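PDB 4NH0: cell divisionFtsK/SpoIIIE from Thermomonospora curvata, which forms the cytoplasmic ATPase motor of a type VII (ESX) secretion system, binds the substrate EsxB, and might be the translocase subunit. Local coordinates for residues A632-V637 against D646-D651; Q687-Y692 against L707-S712; I722-A727 against V900-N905. All blocks are in the same frame, centred on the assembly; numbering follows the deposited sequence.

Interaction 1: A632-V637 against D646-D651; sequences AVVGLV and DPYWLD
A632 opens the pairing with a two-way exchange with L650: A632 N donates to L650 O at 3.2 Å, in the carbonyl plane and on a lone pair, and A632 O receives L650 N at 2.9 Å. Its methyl lies on the same face of the sheet as L650 and rests on L676 and L680 of helix 669-683. V633 turns to the other face and packs under the indole of W649, where V633 CB sits almost straight over the six-membered ring, 3.5 Å from its centroid, in a CH-pi contact. W649 CG stands beside its own backbone N (chi1 -81°), which folds the ring back across the partner strand until CE3 and CZ3 reach the peptide joining A632 to V633. V634 N then donates to Y648 O at 3.0 Å, while V634 CG2 meets L650 CD2 at 3.6 Å. The strands form an antiparallel beta hairpin at one margin of the mixed sheet of the second FtsK module; 644-651 is the outermost strand, and 631-639 pairs on its far side with 860-863 through L636 and L862, V634 bonding to A864 just beyond. Between V633 and L636 the register slips by one residue, a beta bulge. G635 O within it accepts Y648 N at 3.1 Å, the donor standing 54° out of the carbonyl plane rather than on a lone pair. L636 reaches D646 O with its CD1 branch. V637 N donates to the same oxygen, and V637 CG2 comes obliquely against the Y648 ring, 3.7 Å from Y648 CG. One face of that ring takes L650 CD1, and F861 meets it edge-to-face. D646 directs its carboxylate to R644 in a salt bridge.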
loop_
_atom_site.group_PDB
_atom_site.type_symbol
_atom_site.label_atom_id
_atom_site.label_comp_id
_atom_site.label_asym_id
_atom_site.label_seq_id
_atom_site.Cartn_x
_atom_site.Cartn_y
_atom_site.Cartn_z
ATOM N N ALA A 632 10.337 -6.496 3.016
ATOM C CA ALA A 632 9.321 -6.011 3.939
ATOM C C ALA A 632 8.077 -6.887 3.909
ATOM O O ALA A 632 7.582 -7.242 2.840
ATOM C CB ALA A 632 8.958 -4.574 3.617
ATOM N N VAL A 633 7.579 -7.234 5.090
ATOM C CA VAL A 633 6.349 -8.005 5.203
ATOM C C VAL A 633 5.161 -7.052 5.306
ATOM O O VAL A 633 5.196 -6.082 6.062
ATOM C CB VAL A 633 6.386 -8.954 6.420
ATOM C CG1 VAL A 633 6.785 -8.201 7.679
ATOM C CG2 VAL A 633 5.049 -9.650 6.598
ATOM N N VAL A 634 4.117 -7.323 4.531
ATOM C CA VAL A 634 2.994 -6.400 4.426
ATOM C C VAL A 634 1.691 -6.976 4.979
ATOM O O VAL A 634 0.979 -6.299 5.721
ATOM C CB VAL A 634 2.785 -5.965 2.961
ATOM C CG1 VAL A 634 1.334 -5.610 2.696
ATOM C CG2 VAL A 634 3.697 -4.795 2.628
ATOM N N GLY A 635 1.380 -8.219 4.631
ATOM C CA GLY A 635 0.132 -8.817 5.070
ATOM C C GLY A 635 0.130 -10.331 5.100
ATOM O O GLY A 635 1.156 -10.962 5.342
ATOM N N LEU A 636 -1.040 -10.911 4.855
ATOM C CA LEU A 636 -1.206 -12.359 4.884
ATOM C C LEU A 636 -1.948 -12.847 3.644
ATOM O O LEU A 636 -3.116 -12.523 3.445
ATOM C CB LEU A 636 -1.955 -12.785 6.146
ATOM C CG LEU A 636 -2.043 -14.287 6.411
ATOM C CD1 LEU A 636 -0.664 -14.857 6.696
ATOM C CD2 LEU A 636 -2.995 -14.574 7.560
ATOM N N VAL A 637 -1.260 -13.627 2.816
ATOM C CA VAL A 637 -1.846 -14.146 1.586
ATOM C C VAL A 637 -2.573 -15.460 1.844
ATOM O O VAL A 637 -2.078 -16.316 2.574
ATOM C CB VAL A 637 -0.773 -14.361 0.503
ATOM C CG1 VAL A 637 -1.407 -14.823 -0.799
ATOM C CG2 VAL A 637 0.011 -13.086 0.285
ATOM N N ASP A 646 0.247 -17.700 3.571
ATOM C CA ASP A 646 1.591 -17.178 3.612
ATOM C C ASP A 646 1.652 -15.725 3.966
ATOM O O ASP A 646 0.771 -14.964 3.608
ATOM C CB ASP A 646 2.231 -17.349 2.254
ATOM C CG ASP A 646 2.310 -18.762 1.839
ATOM O OD1 ASP A 646 2.294 -19.628 2.717
ATOM O OD2 ASP A 646 2.395 -19.010 0.632
ATOM N N PRO A 647 2.723 -15.328 4.624
ATOM C CA PRO A 647 3.041 -13.925 4.816
ATOM C C PRO A 647 3.432 -13.341 3.487
ATOM O O PRO A 647 4.002 -14.030 2.677
ATOM C CB PRO A 647 4.260 -13.970 5.711
ATOM C CG PRO A 647 4.182 -15.267 6.393
ATOM C CD PRO A 647 3.633 -16.192 5.371
ATOM N N TYR A 648 3.134 -12.078 3.269
ATOM C CA TYR A 648 3.350 -11.448 1.998
ATOM C C TYR A 648 4.615 -10.668 2.118
ATOM O O TYR A 648 4.718 -9.836 2.983
ATOM C CB TYR A 648 2.219 -10.473 1.783
ATOM C CG TYR A 648 2.047 -9.989 0.390
ATOM C CD1 TYR A 648 2.823 -10.462 -0.631
ATOM C CD2 TYR A 648 1.098 -9.059 0.096
ATOM C CE1 TYR A 648 2.652 -10.017 -1.916
ATOM C CE2 TYR A 648 0.922 -8.608 -1.182
ATOM C CZ TYR A 648 1.707 -9.089 -2.178
ATOM O OH TYR A 648 1.527 -8.641 -3.449
ATOM N N TRP A 649 5.579 -10.925 1.247
ATOM C CA TRP A 649 6.870 -10.302 1.351
ATOM C C TRP A 649 7.216 -9.639 0.088
ATOM O O TRP A 649 6.902 -10.138 -0.990
ATOM C CB TRP A 649 7.932 -11.327 1.628
ATOM C CG TRP A 649 8.024 -11.724 3.055
ATOM C CD1 TRP A 649 7.471 -12.820 3.651
ATOM C CD2 TRP A 649 8.727 -11.040 4.108
ATOM N NE1 TRP A 649 7.774 -12.854 4.965
ATOM C CE2 TRP A 649 8.525 -11.817 5.299
ATOM C CE3 TRP A 649 9.468 -9.906 4.181
ATOM C CZ2 TRP A 649 9.053 -11.457 6.497
ATOM C CZ3 TRP A 649 9.998 -9.551 5.396
ATOM C CH2 TRP A 649 9.795 -10.308 6.525
ATOM N N LEU A 650 7.900 -8.516 0.203
ATOM C CA LEU A 650 8.256 -7.701 -0.928
ATOM C C LEU A 650 9.756 -7.595 -1.044
ATOM O O LEU A 650 10.433 -7.468 -0.060
ATOM C CB LEU A 650 7.659 -6.327 -0.737
ATOM C CG LEU A 650 6.223 -6.106 -1.172
ATOM C CD1 LEU A 650 5.408 -7.348 -0.963
ATOM C CD2 LEU A 650 5.625 -4.963 -0.399
ATOM N N ASP A 651 10.266 -7.663 -2.260
ATOM C CA ASP A 651 11.697 -7.599 -2.525
ATOM C C ASP A 651 12.048 -6.263 -3.161
ATOM O O ASP A 651 12.116 -6.145 -4.383
ATOM C CB ASP A 651 12.137 -8.752 -3.429
ATOM C CG ASP A 651 13.645 -8.935 -3.453
ATOM O OD1 ASP A 651 14.365 -8.062 -2.929
ATOM O OD2 ASP A 651 14.111 -9.956 -4.000
#

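Interaction 2: Q687-Y692 against L707-S712; sequences QEVQFY and LPHVGS
F691 and H709 both hold CG beside their own backbone N (chi1 -59° and -61°), and with the two residues on adjacent chain segments this sets their side chains alongside each other, running in the same direction. F691 CD1 comes 3.7 Å from H709 CB, while the carbonyl oxygen of H709 approaches the rim of the phenyl ring, close to the plane of the ring. The contact joins two neighbouring parallel strands of the P-loop NTPase core of the second FtsK module: 689-694, and 710-714 at the margin of the sheet, linked by a connection without a helix. The backbones pair through F691, which uses both its polar atoms. F691 N donates to H709 O at 3.0 Å, the donor tilted from the carbonyl plane, and F691 O receives G711 N, also at 3.0 Å, nearly along the C=O axis. F691 and V710 face the same side of the sheet, with F691 CB 3.9 Å from V710 CG1; there I677 and L680 of helix 669-683 touch the F691 side chain. V689 CG2 meets the edge of the imidazole, 3.5 Å from H709 CD2. H709 NE2 is hydrogen-bonded to H684 O, a bond that would help fix the rotation of the ring. On the opposite face of the sheet the Y692 ring leans toward the marginal strand, its hydroxyl bonded to P898 O. At G711 no side chain separates ring from backbone, and Y692 CE2 comes 3.8 Å from G711 CA. One residue further, S712 OG is taken by R721 NE, and S712 CB lies 3.9 Å from Y692 CD2.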
loop_
_atom_site.group_PDB
_atom_site.type_symbol
_atom_site.label_atom_id
_atom_site.label_comp_id
_atom_site.label_asym_id
_atom_site.label_seq_id
_atom_site.Cartn_x
_atom_site.Cartn_y
_atom_site.Cartn_z
ATOM N N GLN A 687 19.653 4.920 9.355
ATOM C CA GLN A 687 20.801 5.189 8.498
ATOM C C GLN A 687 20.770 4.318 7.249
ATOM O O GLN A 687 21.538 4.532 6.312
ATOM C CB GLN A 687 22.108 4.961 9.256
ATOM C CG GLN A 687 22.433 6.030 10.280
ATOM C CD GLN A 687 23.799 5.836 10.904
ATOM O OE1 GLN A 687 24.676 6.688 10.781
ATOM N NE2 GLN A 687 23.987 4.707 11.577
ATOM N N GLU A 688 19.880 3.331 7.243
ATOM C CA GLU A 688 19.761 2.418 6.114
ATOM C C GLU A 688 18.600 2.804 5.206
ATOM O O GLU A 688 18.658 2.601 3.995
ATOM C CB GLU A 688 19.591 0.980 6.609
ATOM C CG GLU A 688 20.836 0.400 7.258
ATOM C CD GLU A 688 20.604 -0.978 7.845
ATOM O OE1 GLU A 688 21.520 -1.820 7.766
ATOM O OE2 GLU A 688 19.508 -1.216 8.394
ATOM N N VAL A 689 17.546 3.357 5.796
ATOM C CA VAL A 689 16.391 3.814 5.028
ATOM C C VAL A 689 15.920 5.187 5.494
ATOM O O VAL A 689 16.050 5.535 6.666
ATOM C CB VAL A 689 15.211 2.824 5.124
ATOM C CG1 VAL A 689 15.552 1.512 4.435
ATOM C CG2 VAL A 689 14.828 2.587 6.572
ATOM N N GLN A 690 15.380 5.970 4.565
ATOM C CA GLN A 690 14.795 7.265 4.891
ATOM C C GLN A 690 13.483 7.452 4.138
ATOM O O GLN A 690 13.342 6.995 3.006
ATOM C CB GLN A 690 15.760 8.405 4.561
ATOM C CG GLN A 690 17.000 8.454 5.437
ATOM C CD GLN A 690 18.114 7.574 4.919
ATOM O OE1 GLN A 690 18.321 7.462 3.713
ATOM N NE2 GLN A 690 18.840 6.941 5.830
ATOM N N PHE A 691 12.525 8.123 4.770
ATOM C CA PHE A 691 11.209 8.313 4.171
ATOM C C PHE A 691 10.823 9.785 4.103
ATOM O O PHE A 691 10.956 10.520 5.078
ATOM C CB PHE A 691 10.149 7.537 4.953
ATOM C CG PHE A 691 10.412 6.062 5.027
ATOM C CD1 PHE A 691 11.173 5.531 6.053
ATOM C CD2 PHE A 691 9.897 5.205 4.070
ATOM C CE1 PHE A 691 11.416 4.174 6.122
ATOM C CE2 PHE A 691 10.138 3.849 4.134
ATOM C CZ PHE A 691 10.898 3.333 5.162
ATOM N N TYR A 692 10.344 10.206 2.938
ATOM C CA TYR A 692 9.885 11.574 2.741
ATOM C C TYR A 692 8.513 11.550 2.082
ATOM O O TYR A 692 8.368 11.116 0.940
ATOM C CB TYR A 692 10.895 12.362 1.908
ATOM C CG TYR A 692 12.258 12.424 2.557
ATOM C CD1 TYR A 692 13.208 11.442 2.318
ATOM C CD2 TYR A 692 12.585 13.452 3.427
ATOM C CE1 TYR A 692 14.449 11.489 2.918
ATOM C CE2 TYR A 692 13.824 13.508 4.031
ATOM C CZ TYR A 692 14.751 12.525 3.774
ATOM O OH TYR A 692 15.985 12.578 4.374
ATOM N N LEU A 707 8.947 9.159 13.735
ATOM C CA LEU A 707 9.864 8.065 13.448
ATOM C C LEU A 707 11.241 8.615 13.109
ATOM O O LEU A 707 11.355 9.642 12.444
ATOM C CB LEU A 707 9.347 7.205 12.293
ATOM C CG LEU A 707 8.399 6.055 12.629
ATOM C CD1 LEU A 707 7.874 5.421 11.355
ATOM C CD2 LEU A 707 9.104 5.022 13.486
ATOM N N PRO A 708 12.296 7.934 13.569
ATOM C CA PRO A 708 13.656 8.355 13.229
ATOM C C PRO A 708 13.986 8.059 11.770
ATOM O O PRO A 708 14.980 8.560 11.247
ATOM C CB PRO A 708 14.524 7.525 14.175
ATOM C CG PRO A 708 13.715 6.306 14.444
ATOM C CD PRO A 708 12.285 6.761 14.459
ATOM N N HIS A 709 13.148 7.255 11.123
ATOM C CA HIS A 709 13.360 6.882 9.729
ATOM C C HIS A 709 12.805 7.926 8.764
ATOM O O HIS A 709 13.281 8.050 7.638
ATOM C CB HIS A 709 12.725 5.522 9.438
ATOM C CG HIS A 709 13.288 4.405 10.259
ATOM N ND1 HIS A 709 12.978 4.230 11.590
ATOM C CD2 HIS A 709 14.140 3.404 9.937
ATOM C CE1 HIS A 709 13.614 3.170 12.053
ATOM N NE2 HIS A 709 14.327 2.650 11.070
ATOM N N VAL A 710 11.795 8.672 9.201
ATOM C CA VAL A 710 11.217 9.710 8.358
ATOM C C VAL A 710 11.931 11.036 8.584
ATOM O O VAL A 710 12.485 11.281 9.656
ATOM C CB VAL A 710 9.708 9.887 8.614
ATOM C CG1 VAL A 710 8.996 8.548 8.527
ATOM C CG2 VAL A 710 9.465 10.530 9.964
ATOM N N GLY A 711 11.926 11.887 7.565
ATOM C CA GLY A 711 12.593 13.171 7.647
ATOM C C GLY A 711 11.651 14.321 7.368
ATOM O O GLY A 711 11.907 15.456 7.768
ATOM N N SER A 712 10.554 14.025 6.680
ATOM C CA SER A 712 9.570 15.044 6.342
ATOM C C SER A 712 8.204 14.444 6.041
ATOM O O SER A 712 8.095 13.433 5.351
ATOM C CB SER A 712 10.045 15.863 5.143
ATOM O OG SER A 712 9.017 16.715 4.674
#

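Interaction 3: I722-A727 against V900-N905; sequences IRRTVA and VRMLPN
R724 reaches from helix 719-742 to the main chain of R901, in the peptide that runs from the second FtsK module toward the third. Its chain bends at chi2 (-58°) and chi3 (-54°), which brings the guanidinium edge-on to R901 O. R724 NE donates to R901 O at 2.8 Å with an N-H...O angle of 152°, in both the carbonyl and the guanidinium planes; R724 NH2 adds a weak bond to R901 O at 3.2 Å. R724 NH1 is satisfied by E928 O. R901 NE forms a salt bridge with E728 OE1, to which R724 NH2 also makes a long, weak ion pair. T725 OG1 returns to R721 O in its own helix. Apolar atoms fill in around these bonds: V900 CG1 lies 3.7 Å from R724 CB, and the M902 and R724 side chains run antiparallel, M902 CG 4.0 Å from R724 CG. The arrangement is consistent with the known binding of the FtsK 2-3 linker to FtsK 2, analogous to that of EsxB to the third FtsK domain. With R724 NH2 and R901 NE 4.4 Å apart, E728 probably offsets two like charges, and one arginine ties helix, linker and the loop of E928 together.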
loop_
_atom_site.group_PDB
_atom_site.type_symbol
_atom_site.label_atom_id
_atom_site.label_comp_id
_atom_site.label_asym_id
_atom_site.label_seq_id
_atom_site.Cartn_x
_atom_site.Cartn_y
_atom_site.Cartn_z
ATOM N N ILE A 722 6.438 20.802 -0.006
ATOM C CA ILE A 722 6.149 19.799 -1.023
ATOM C C ILE A 722 7.144 19.888 -2.175
ATOM O O ILE A 722 7.681 18.875 -2.620
ATOM C CB ILE A 722 4.716 19.948 -1.568
ATOM C CG1 ILE A 722 3.702 19.501 -0.515
ATOM C CG2 ILE A 722 4.528 19.123 -2.825
ATOM C CD1 ILE A 722 2.268 19.745 -0.910
ATOM N N ARG A 723 7.395 21.104 -2.649
ATOM C CA ARG A 723 8.345 21.317 -3.732
ATOM C C ARG A 723 9.755 20.943 -3.297
ATOM O O ARG A 723 10.514 20.349 -4.059
ATOM C CB ARG A 723 8.321 22.772 -4.201
ATOM C CG ARG A 723 6.943 23.312 -4.530
ATOM C CD ARG A 723 7.047 24.713 -5.106
ATOM N NE ARG A 723 5.864 25.517 -4.818
ATOM C CZ ARG A 723 5.755 26.327 -3.772
ATOM N NH1 ARG A 723 6.758 26.439 -2.912
ATOM N NH2 ARG A 723 4.645 27.026 -3.582
ATOM N N ARG A 724 10.098 21.298 -2.063
ATOM C CA ARG A 724 11.432 21.048 -1.531
ATOM C C ARG A 724 11.682 19.569 -1.266
ATOM O O ARG A 724 12.796 19.082 -1.451
ATOM C CB ARG A 724 11.651 21.852 -0.250
ATOM C CG ARG A 724 11.942 23.321 -0.488
ATOM C CD ARG A 724 13.171 23.484 -1.363
ATOM N NE ARG A 724 14.323 22.778 -0.812
ATOM C CZ ARG A 724 15.424 22.495 -1.499
ATOM N NH1 ARG A 724 15.525 22.855 -2.770
ATOM N NH2 ARG A 724 16.423 21.849 -0.918
ATOM N N THR A 725 10.647 18.860 -0.828
ATOM C CA THR A 725 10.750 17.426 -0.577
ATOM C C THR A 725 11.144 16.690 -1.852
ATOM O O THR A 725 11.930 15.747 -1.820
ATOM C CB THR A 725 9.428 16.850 -0.039
ATOM O OG1 THR A 725 9.072 17.518 1.176
ATOM C CG2 THR A 725 9.563 15.364 0.234
ATOM N N VAL A 726 10.601 17.137 -2.978
ATOM C CA VAL A 726 10.924 16.552 -4.270
ATOM C C VAL A 726 12.269 17.072 -4.767
ATOM O O VAL A 726 13.047 16.333 -5.369
ATOM C CB VAL A 726 9.828 16.856 -5.311
ATOM C CG1 VAL A 726 10.162 16.214 -6.646
ATOM C CG2 VAL A 726 8.481 16.369 -4.813
ATOM N N ALA A 727 12.542 18.344 -4.497
ATOM C CA ALA A 727 13.788 18.971 -4.925
ATOM C C ALA A 727 14.991 18.378 -4.202
ATOM O O ALA A 727 16.070 18.253 -4.778
ATOM C CB ALA A 727 13.728 20.471 -4.702
ATOM N N VAL A 900 14.365 17.825 5.303
ATOM C CA VAL A 900 14.294 18.555 4.048
ATOM C C VAL A 900 14.572 20.028 4.302
ATOM O O VAL A 900 13.775 20.718 4.936
ATOM C CB VAL A 900 12.924 18.398 3.369
ATOM C CG1 VAL A 900 12.811 19.337 2.182
ATOM C CG2 VAL A 900 12.715 16.961 2.933
ATOM N N ARG A 901 15.716 20.500 3.824
ATOM C CA ARG A 901 16.088 21.899 3.982
ATOM C C ARG A 901 15.265 22.760 3.037
ATOM O O ARG A 901 15.003 22.371 1.900
ATOM C CB ARG A 901 17.583 22.088 3.729
ATOM C CG ARG A 901 18.068 21.450 2.446
ATOM C CD ARG A 901 19.550 21.138 2.498
ATOM N NE ARG A 901 19.988 20.430 1.301
ATOM C CZ ARG A 901 20.651 20.998 0.301
ATOM N NH1 ARG A 901 20.963 22.285 0.359
ATOM N NH2 ARG A 901 21.009 20.280 -0.754
ATOM N N MET A 902 14.850 23.928 3.513
ATOM C CA MET A 902 13.954 24.781 2.745
ATOM C C MET A 902 14.457 26.215 2.662
ATOM O O MET A 902 15.472 26.562 3.262
ATOM C CB MET A 902 12.556 24.760 3.362
ATOM C CG MET A 902 11.955 23.376 3.490
ATOM S SD MET A 902 10.273 23.444 4.116
ATOM C CE MET A 902 9.607 24.743 3.084
ATOM N N LEU A 903 13.737 27.041 1.909
ATOM C CA LEU A 903 14.054 28.457 1.809
ATOM C C LEU A 903 13.911 29.128 3.166
ATOM O O LEU A 903 12.853 29.052 3.792
ATOM C CB LEU A 903 13.154 29.144 0.783
ATOM C CG LEU A 903 13.482 28.916 -0.692
ATOM C CD1 LEU A 903 12.508 29.674 -1.575
ATOM C CD2 LEU A 903 14.907 29.341 -0.984
ATOM N N PRO A 904 14.982 29.784 3.629
ATOM C CA PRO A 904 14.994 30.460 4.928
ATOM C C PRO A 904 13.989 31.601 4.987
ATOM O O PRO A 904 13.748 32.251 3.972
ATOM C CB PRO A 904 16.426 30.997 5.034
ATOM C CG PRO A 904 17.217 30.195 4.055
ATOM C CD PRO A 904 16.277 29.893 2.940
ATOM N N ASN A 905 13.406 31.831 6.158
ATOM C CA ASN A 905 12.557 32.996 6.359
ATOM C C ASN A 905 13.398 34.260 6.272
ATOM O O ASN A 905 12.941 35.297 5.795
ATOM C CB ASN A 905 11.837 32.921 7.707
ATOM C CG ASN A 905 10.747 31.870 7.726
ATOM O OD1 ASN A 905 10.071 31.642 6.722
ATOM N ND2 ASN A 905 10.568 31.222 8.872
#

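Overall arrangement
Interactions 1 and 2 belong to opposite margins of one sheet, their centres 21 Å apart and their nearest atoms about 8 Å. Interaction 1 lies nearer the second nucleotide site: the side chain of V634 is about 5 Å from that of T863, an ATP-binding residue. Interactions 2 and 3 touch: V900 CG2 packs 3.5 Å from Y692 CD2, and T725 CG2 lies 3.7 Å from Y692 CB. Strands 689-694 and 710-714, helix 719-742 and the linker thus meet at one junction. Beyond it, 900-905 ends at N905, in the pocket of the other bound ATP, that of the third FtsK module, while interactions 1 and 3 stay about 20 Å apart at their nearest atoms.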